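Local coordinates for protein uncharacterized N-acetyltransferase D2E76_00625 (Mycobacteroides abscessus, PDB 6YCA) that is a GNAT-family N-acetyltransferase that binds acetyl coenzyme A and probably acetylates amine substrates, although it cannot modify aminoglycosides, at residues R322-A328 against A401-T405; E316-A320 against K352-T356; P360-D365 against L387-S392. All coordinates share one frame; numbering follows the deposited sequence.

Interaction 1: residues R322-A328 against A401-T405; sequences RTYTDGA and ALFST
Three successive backbone carbonyls at the C-terminal end of a helix, those of Ala401, Leu402 and Phe403, each receive a hydrogen bond from the loop 322-328. The motif is a helix C-terminus docked on a connecting loop, within the sterol-carrier-protein-like domain. Carbonyls here lack the amide partners of a further helical turn, so outside donors suit them. Thr325 serves two: its N bonds to Leu402 O at 3.3 Å, on a lone pair, while its OG1 reaches Ala401 O at 2.6 Å from above the carbonyl plane. Arg322 serves the third, NH2 to Phe403 O at 3.0 Å. A bend at chi3 (-74°) folds the arginine back, and NE and NH2 both grip Thr323 O, fixing the guanidinium with Phe403 CG over one face.

Aromatic packing lies alongside these polar bonds. Tyr324 and Phe403 form a T-shaped pair, centroids 5.1 Å apart and planes at 69°, with Tyr324 CE1 over the centre of the Phe403 ring. Leu402 O lies beside the tyrosine's edge, in plane, and the phenol OH probably bonds to Leu319 O; Trp379 also meets Phe403 edge-to-face. Leu402 turns its branched end to the inverse gamma turn centred on Asp326, where Gly327, having no side chain, lets CD2 lie 3.7 Å from Gly327 CA.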
# COMPACT_ATOMS: atom_id res chain seq x y z
N ARG A 322 -6.97 48.52 3.74
CA ARG A 322 -8.01 47.65 3.21
C ARG A 322 -9.36 48.35 3.23
O ARG A 322 -9.55 49.38 3.88
CB ARG A 322 -8.09 46.32 3.98
CG ARG A 322 -8.68 46.41 5.38
CD ARG A 322 -9.22 45.05 5.81
NE ARG A 322 -10.47 44.71 5.13
CZ ARG A 322 -11.10 43.54 5.24
NH1 ARG A 322 -10.60 42.58 6.01
NH2 ARG A 322 -12.23 43.33 4.59
N THR A 323 -10.28 47.80 2.45
CA THR A 323 -11.64 48.30 2.34
C THR A 323 -12.62 47.49 3.19
O THR A 323 -12.35 46.35 3.58
CB THR A 323 -12.08 48.31 0.88
OG1 THR A 323 -12.85 47.14 0.60
CG2 THR A 323 -10.87 48.39 -0.03
N TYR A 324 -13.76 48.12 3.48
CA TYR A 324 -14.81 47.52 4.29
C TYR A 324 -16.16 47.81 3.65
O TYR A 324 -16.26 48.58 2.68
CB TYR A 324 -14.79 48.08 5.72
CG TYR A 324 -13.45 47.98 6.40
CD1 TYR A 324 -13.09 46.84 7.10
CD2 TYR A 324 -12.54 49.03 6.35
CE1 TYR A 324 -11.87 46.74 7.73
CE2 TYR A 324 -11.32 48.94 6.98
CZ TYR A 324 -10.98 47.80 7.66
OH TYR A 324 -9.76 47.70 8.29
N THR A 325 -17.21 47.21 4.20
CA THR A 325 -18.56 47.46 3.71
C THR A 325 -19.16 48.67 4.41
O THR A 325 -18.68 49.13 5.45
CB THR A 325 -19.44 46.23 3.93
OG1 THR A 325 -19.56 45.96 5.33
CG2 THR A 325 -18.85 45.01 3.23
N ASP A 326 -20.26 49.18 3.85
CA ASP A 326 -20.90 50.38 4.37
C ASP A 326 -21.69 50.05 5.64
O ASP A 326 -22.92 50.07 5.68
CB ASP A 326 -21.78 51.03 3.30
CG ASP A 326 -20.97 51.70 2.22
OD1 ASP A 326 -19.86 52.18 2.52
OD2 ASP A 326 -21.44 51.75 1.06
N GLY A 327 -20.93 49.74 6.69
CA GLY A 327 -21.48 49.44 7.99
C GLY A 327 -21.12 50.50 9.02
O GLY A 327 -20.39 51.45 8.76
N ALA A 328 -21.65 50.30 10.22
CA ALA A 328 -21.32 51.18 11.32
C ALA A 328 -19.95 50.83 11.89
O ALA A 328 -19.54 49.67 11.87
CB ALA A 328 -22.38 51.07 12.41
N ALA A 401 -19.71 41.77 9.33
CA ALA A 401 -20.34 42.49 8.22
C ALA A 401 -19.36 43.45 7.56
O ALA A 401 -19.36 43.61 6.34
CB ALA A 401 -21.58 43.23 8.72
N LEU A 402 -18.50 44.08 8.36
CA LEU A 402 -17.52 45.02 7.83
C LEU A 402 -16.41 44.30 7.08
O LEU A 402 -16.03 44.70 5.98
CB LEU A 402 -16.93 45.85 8.97
CG LEU A 402 -17.77 47.00 9.52
CD1 LEU A 402 -17.10 47.64 10.72
CD2 LEU A 402 -18.05 48.03 8.44
N PHE A 403 -15.86 43.24 7.68
CA PHE A 403 -14.66 42.57 7.19
C PHE A 403 -14.92 41.54 6.10
O PHE A 403 -13.96 41.03 5.52
CB PHE A 403 -13.91 41.91 8.34
CG PHE A 403 -13.13 42.88 9.20
CD1 PHE A 403 -13.79 43.77 10.03
CD2 PHE A 403 -11.75 42.88 9.17
CE1 PHE A 403 -13.07 44.65 10.82
CE2 PHE A 403 -11.03 43.76 9.96
CZ PHE A 403 -11.69 44.65 10.79
N SER A 404 -16.18 41.21 5.81
CA SER A 404 -16.49 40.13 4.89
C SER A 404 -15.90 40.38 3.51
O SER A 404 -15.81 41.53 3.05
CB SER A 404 -18.01 39.98 4.75
OG SER A 404 -18.59 41.14 4.16
N THR A 405 -15.45 39.30 2.86
CA THR A 405 -14.93 39.34 1.50
C THR A 405 -15.55 38.20 0.69
O THR A 405 -16.01 37.20 1.24
CB THR A 405 -13.40 39.21 1.46
OG1 THR A 405 -13.01 37.95 2.01
CG2 THR A 405 -12.74 40.33 2.24

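Interaction 2: residues E316-A320 against K352-T356; sequences EAALA and KVRRT
Helix 315-321 lies over strand 353-356, one of the two outermost strands, within this chain, of the five-stranded sheet in the sterol-carrier-protein-like domain. Its residues 316-320 meet the strand where Glu316 pairs with Arg355 and Val353 packs under Leu319 and Ala320. The two elements run closer to antiparallel than to perpendicular, with axes 8.4 Å apart at closest approach and N-to-C directions at 144°. At Ala320 the small side chain lets the strand come near, its CB lying 4.1 Å from Val353 CB.

Val353 is the apolar centre. Its CG1 is 4.0 Å from Leu319 CB, and its CG2 turns to the last turn of the helix, near Leu319 O and Ala320 CA. A beta-branched residue favours the extended backbone of a strand and spreads two methyls at once against the helix, while alanine adds little bulk. Leu319 also touches Val348 of the adjoining strand 344-348.

The charged pair sits one helical turn earlier. Glu316 sends its chain out straight, with CG anti to the backbone N (chi1 179°), so that the carboxylate spans the gap to the strand. Arg355 is extended from CG to NE and crosses the glutamate at about a right angle, with the carboxylate and guanidinium planes 59° apart. Both side chains also touch Phe346 of strand 344-348. Beyond the NE salt bridge to the helix, the arginine's NH2 bonds to His341 O. The bridge is a single-pronged contact, in which NE approaches Glu316 OE1 at 2.8 Å from above the carboxylate plane.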
# COMPACT_ATOMS: atom_id res chain seq x y z
N GLU A 316 -2.51 50.01 12.59
CA GLU A 316 -3.39 51.08 12.15
C GLU A 316 -3.29 51.29 10.64
O GLU A 316 -4.31 51.39 9.95
CB GLU A 316 -3.09 52.38 12.90
CG GLU A 316 -3.96 53.55 12.46
CD GLU A 316 -3.77 54.80 13.32
OE1 GLU A 316 -2.77 54.86 14.06
OE2 GLU A 316 -4.62 55.71 13.23
N ALA A 317 -2.07 51.34 10.11
CA ALA A 317 -1.90 51.54 8.68
C ALA A 317 -2.41 50.36 7.87
O ALA A 317 -2.92 50.54 6.76
CB ALA A 317 -0.44 51.84 8.36
N ALA A 318 -2.30 49.14 8.41
CA ALA A 318 -2.84 47.98 7.72
C ALA A 318 -4.36 48.05 7.65
O ALA A 318 -4.95 47.85 6.58
CB ALA A 318 -2.38 46.70 8.41
N LEU A 319 -5.00 48.35 8.78
CA LEU A 319 -6.46 48.45 8.81
C LEU A 319 -6.96 49.55 7.89
O LEU A 319 -8.08 49.47 7.37
CB LEU A 319 -6.93 48.71 10.24
CG LEU A 319 -6.67 47.57 11.22
CD1 LEU A 319 -7.02 48.01 12.64
CD2 LEU A 319 -7.46 46.34 10.81
N ALA A 320 -6.16 50.60 7.67
CA ALA A 320 -6.59 51.69 6.82
C ALA A 320 -6.40 51.37 5.34
O ALA A 320 -7.11 51.92 4.50
CB ALA A 320 -5.83 52.97 7.18
N LYS A 352 -13.20 55.94 7.74
CA LYS A 352 -12.02 56.40 8.45
C LYS A 352 -11.59 55.32 9.44
O LYS A 352 -12.42 54.58 9.97
CB LYS A 352 -12.28 57.74 9.17
CG LYS A 352 -11.05 58.36 9.86
CD LYS A 352 -11.37 59.75 10.43
CE LYS A 352 -10.14 60.43 11.02
NZ LYS A 352 -10.42 61.82 11.52
N VAL A 353 -10.28 55.23 9.64
CA VAL A 353 -9.68 54.36 10.64
C VAL A 353 -8.81 55.22 11.54
O VAL A 353 -7.81 55.79 11.07
CB VAL A 353 -8.85 53.25 10.00
CG1 VAL A 353 -8.08 52.48 11.06
CG2 VAL A 353 -9.74 52.32 9.19
N ARG A 354 -9.17 55.31 12.81
CA ARG A 354 -8.48 56.18 13.76
C ARG A 354 -8.28 55.44 15.07
O ARG A 354 -8.99 54.49 15.39
CB ARG A 354 -9.28 57.46 14.04
CG ARG A 354 -10.63 57.19 14.70
CD ARG A 354 -11.47 58.46 14.85
NE ARG A 354 -11.05 59.25 16.01
CZ ARG A 354 -11.60 59.17 17.22
NH1 ARG A 354 -12.61 58.33 17.43
NH2 ARG A 354 -11.15 59.92 18.22
N ARG A 355 -7.29 55.90 15.83
CA ARG A 355 -7.10 55.42 17.19
C ARG A 355 -8.17 56.06 18.07
O ARG A 355 -8.51 57.23 17.90
CB ARG A 355 -5.71 55.82 17.69
CG ARG A 355 -4.62 55.02 17.02
CD ARG A 355 -3.24 55.52 17.36
NE ARG A 355 -2.23 54.62 16.81
CZ ARG A 355 -1.58 53.70 17.52
NH1 ARG A 355 -1.81 53.56 18.82
NH2 ARG A 355 -0.69 52.92 16.92
N THR A 356 -8.71 55.27 18.99
CA THR A 356 -9.83 55.72 19.80
C THR A 356 -9.63 55.30 21.24
O THR A 356 -8.88 54.37 21.54
CB THR A 356 -11.15 55.13 19.28
OG1 THR A 356 -11.10 55.04 17.85
CG2 THR A 356 -12.32 56.01 19.67

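Interaction 3: residues P360-D365 against L387-S392; sequences PDISVD and LVSAQS
The carboxylate of Asp361 is met at OD1 by Ser392 OG, which comes from the anti side at 3.2 Å and lies 20° out of the carboxylate plane; its other oxygen, OD2, takes the backbone N of Val331. The amide end of Gln391 is another flat group, brought back near Asp361 and Ser363 by a bend at chi2 (75°). Two further flat groups are the peptide carbonyls of Ser363 and Ser389, each approached in its own plane by an N-H from the neighbouring strand.

Those two bonds define the motif, an antiparallel strand pair in which 388-390 forms an outermost strand, within this chain, of the five-stranded sheet of the sterol-carrier-protein-like domain. Ser363 and Ser389 are its hydrogen-bonded pair: Ser363 N to Ser389 O at 2.9 Å and Ser389 N to Ser363 O at 3.0 Å, both close to straight. The ladder continues past the strand end with Gln391 N to Asp361 O at 3.0 Å, though here the donor stands above the carbonyl plane. Ile362 opposite Ala390 makes the adjacent non-hydrogen-bonded pair, and Ile362 CA also points its hydrogen at Ser389 O.

Side chains divide by face. Ile362, Val364, Val388 and Ala390 share one, where Ile362 CG2 touches Val388 CG1 at 3.8 Å; helices 379-384 and 395-403 cover it through Trp379, Leu382 and Ile396. The serines occupy the other.

The chemistry implies a two-sided ribbon: apolar residues line the helix-covered face, small polar ones suit the opposite face, and Asp361, with a donor at each oxygen, is probably ionised and links strand 330-335 to Ser392, just past strand 388-390.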
# COMPACT_ATOMS: atom_id res chain seq x y z
N PRO A 360 -14.15 49.41 23.73
CA PRO A 360 -14.06 48.59 22.53
C PRO A 360 -15.24 47.65 22.38
O PRO A 360 -15.90 47.27 23.36
CB PRO A 360 -12.76 47.80 22.74
CG PRO A 360 -12.64 47.71 24.22
CD PRO A 360 -13.18 49.00 24.76
N ASP A 361 -15.51 47.27 21.14
CA ASP A 361 -16.48 46.23 20.83
C ASP A 361 -15.85 44.85 20.78
O ASP A 361 -16.56 43.86 20.97
CB ASP A 361 -17.16 46.52 19.49
CG ASP A 361 -18.04 47.75 19.52
OD1 ASP A 361 -18.79 47.91 20.51
OD2 ASP A 361 -17.97 48.55 18.57
N ILE A 362 -14.55 44.77 20.52
CA ILE A 362 -13.88 43.49 20.32
C ILE A 362 -12.45 43.60 20.84
O ILE A 362 -11.79 44.62 20.67
CB ILE A 362 -13.91 43.10 18.82
CG1 ILE A 362 -15.27 42.53 18.45
CG2 ILE A 362 -12.81 42.11 18.48
CD1 ILE A 362 -15.39 42.25 17.00
N SER A 363 -11.98 42.53 21.50
CA SER A 363 -10.60 42.44 21.96
C SER A 363 -9.97 41.21 21.32
O SER A 363 -10.57 40.14 21.30
CB SER A 363 -10.53 42.32 23.49
OG SER A 363 -10.89 43.54 24.12
N VAL A 364 -8.78 41.39 20.75
CA VAL A 364 -8.10 40.31 20.04
C VAL A 364 -6.60 40.61 20.08
O VAL A 364 -6.20 41.78 20.10
CB VAL A 364 -8.65 40.19 18.60
CG1 VAL A 364 -8.99 41.57 18.06
CG2 VAL A 364 -7.72 39.46 17.68
N ASP A 365 -5.79 39.56 20.09
CA ASP A 365 -4.34 39.73 19.96
C ASP A 365 -3.95 39.90 18.49
O ASP A 365 -4.66 39.48 17.58
CB ASP A 365 -3.59 38.57 20.60
CG ASP A 365 -3.83 37.24 19.89
OD1 ASP A 365 -4.92 37.08 19.29
OD2 ASP A 365 -2.95 36.36 19.96
N LEU A 387 -10.28 33.01 20.71
CA LEU A 387 -9.26 34.00 20.42
C LEU A 387 -9.83 35.40 20.25
O LEU A 387 -9.07 36.33 19.97
CB LEU A 387 -8.46 33.61 19.16
CG LEU A 387 -7.64 32.33 19.24
CD1 LEU A 387 -7.10 31.94 17.88
CD2 LEU A 387 -6.50 32.49 20.23
N VAL A 388 -11.14 35.57 20.42
CA VAL A 388 -11.80 36.87 20.28
C VAL A 388 -12.79 37.04 21.43
O VAL A 388 -13.56 36.12 21.74
CB VAL A 388 -12.51 37.02 18.93
CG1 VAL A 388 -13.23 38.36 18.84
CG2 VAL A 388 -11.53 36.88 17.78
N SER A 389 -12.75 38.21 22.06
CA SER A 389 -13.65 38.56 23.15
C SER A 389 -14.57 39.68 22.69
O SER A 389 -14.09 40.73 22.23
CB SER A 389 -12.84 39.03 24.36
OG SER A 389 -13.68 39.54 25.38
N ALA A 390 -15.88 39.47 22.80
CA ALA A 390 -16.85 40.47 22.37
C ALA A 390 -17.43 41.18 23.59
O ALA A 390 -17.66 40.55 24.62
CB ALA A 390 -17.96 39.83 21.53
N GLN A 391 -17.64 42.49 23.47
CA GLN A 391 -18.16 43.31 24.56
C GLN A 391 -19.60 43.76 24.38
O GLN A 391 -20.19 44.25 25.35
CB GLN A 391 -17.30 44.56 24.77
CG GLN A 391 -16.01 44.33 25.53
CD GLN A 391 -14.95 43.63 24.69
OE1 GLN A 391 -15.11 43.49 23.47
NE2 GLN A 391 -13.88 43.19 25.33
N SER A 392 -20.17 43.64 23.19
CA SER A 392 -21.52 44.11 22.92
C SER A 392 -22.32 43.06 22.17
O SER A 392 -21.76 42.29 21.37
CB SER A 392 -21.46 45.38 22.05
OG SER A 392 -20.62 46.36 22.62

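In the fold
From the N terminus, helix 315-321 opens interaction 2 and the loop directly after it opens interaction 1. Interaction 2 closes first, when the chain returns through strand 353-356, so the two cross. They also touch, through Tyr324 of interaction 1 and Leu319 of interaction 2. Interaction 3 begins just after strand 353-356 and closes at strand 388-390 after two helices; it follows interaction 2 in series and falls wholly within the span of interaction 1, which helix 395-403 finally closes. Interactions 2 and 3 thus engage the two strands that are outermost, within this chain, in one sheet, while interaction 1 fastens the chain's last helix, 395-403, to the loop between helix 315-321 and strand 330-335.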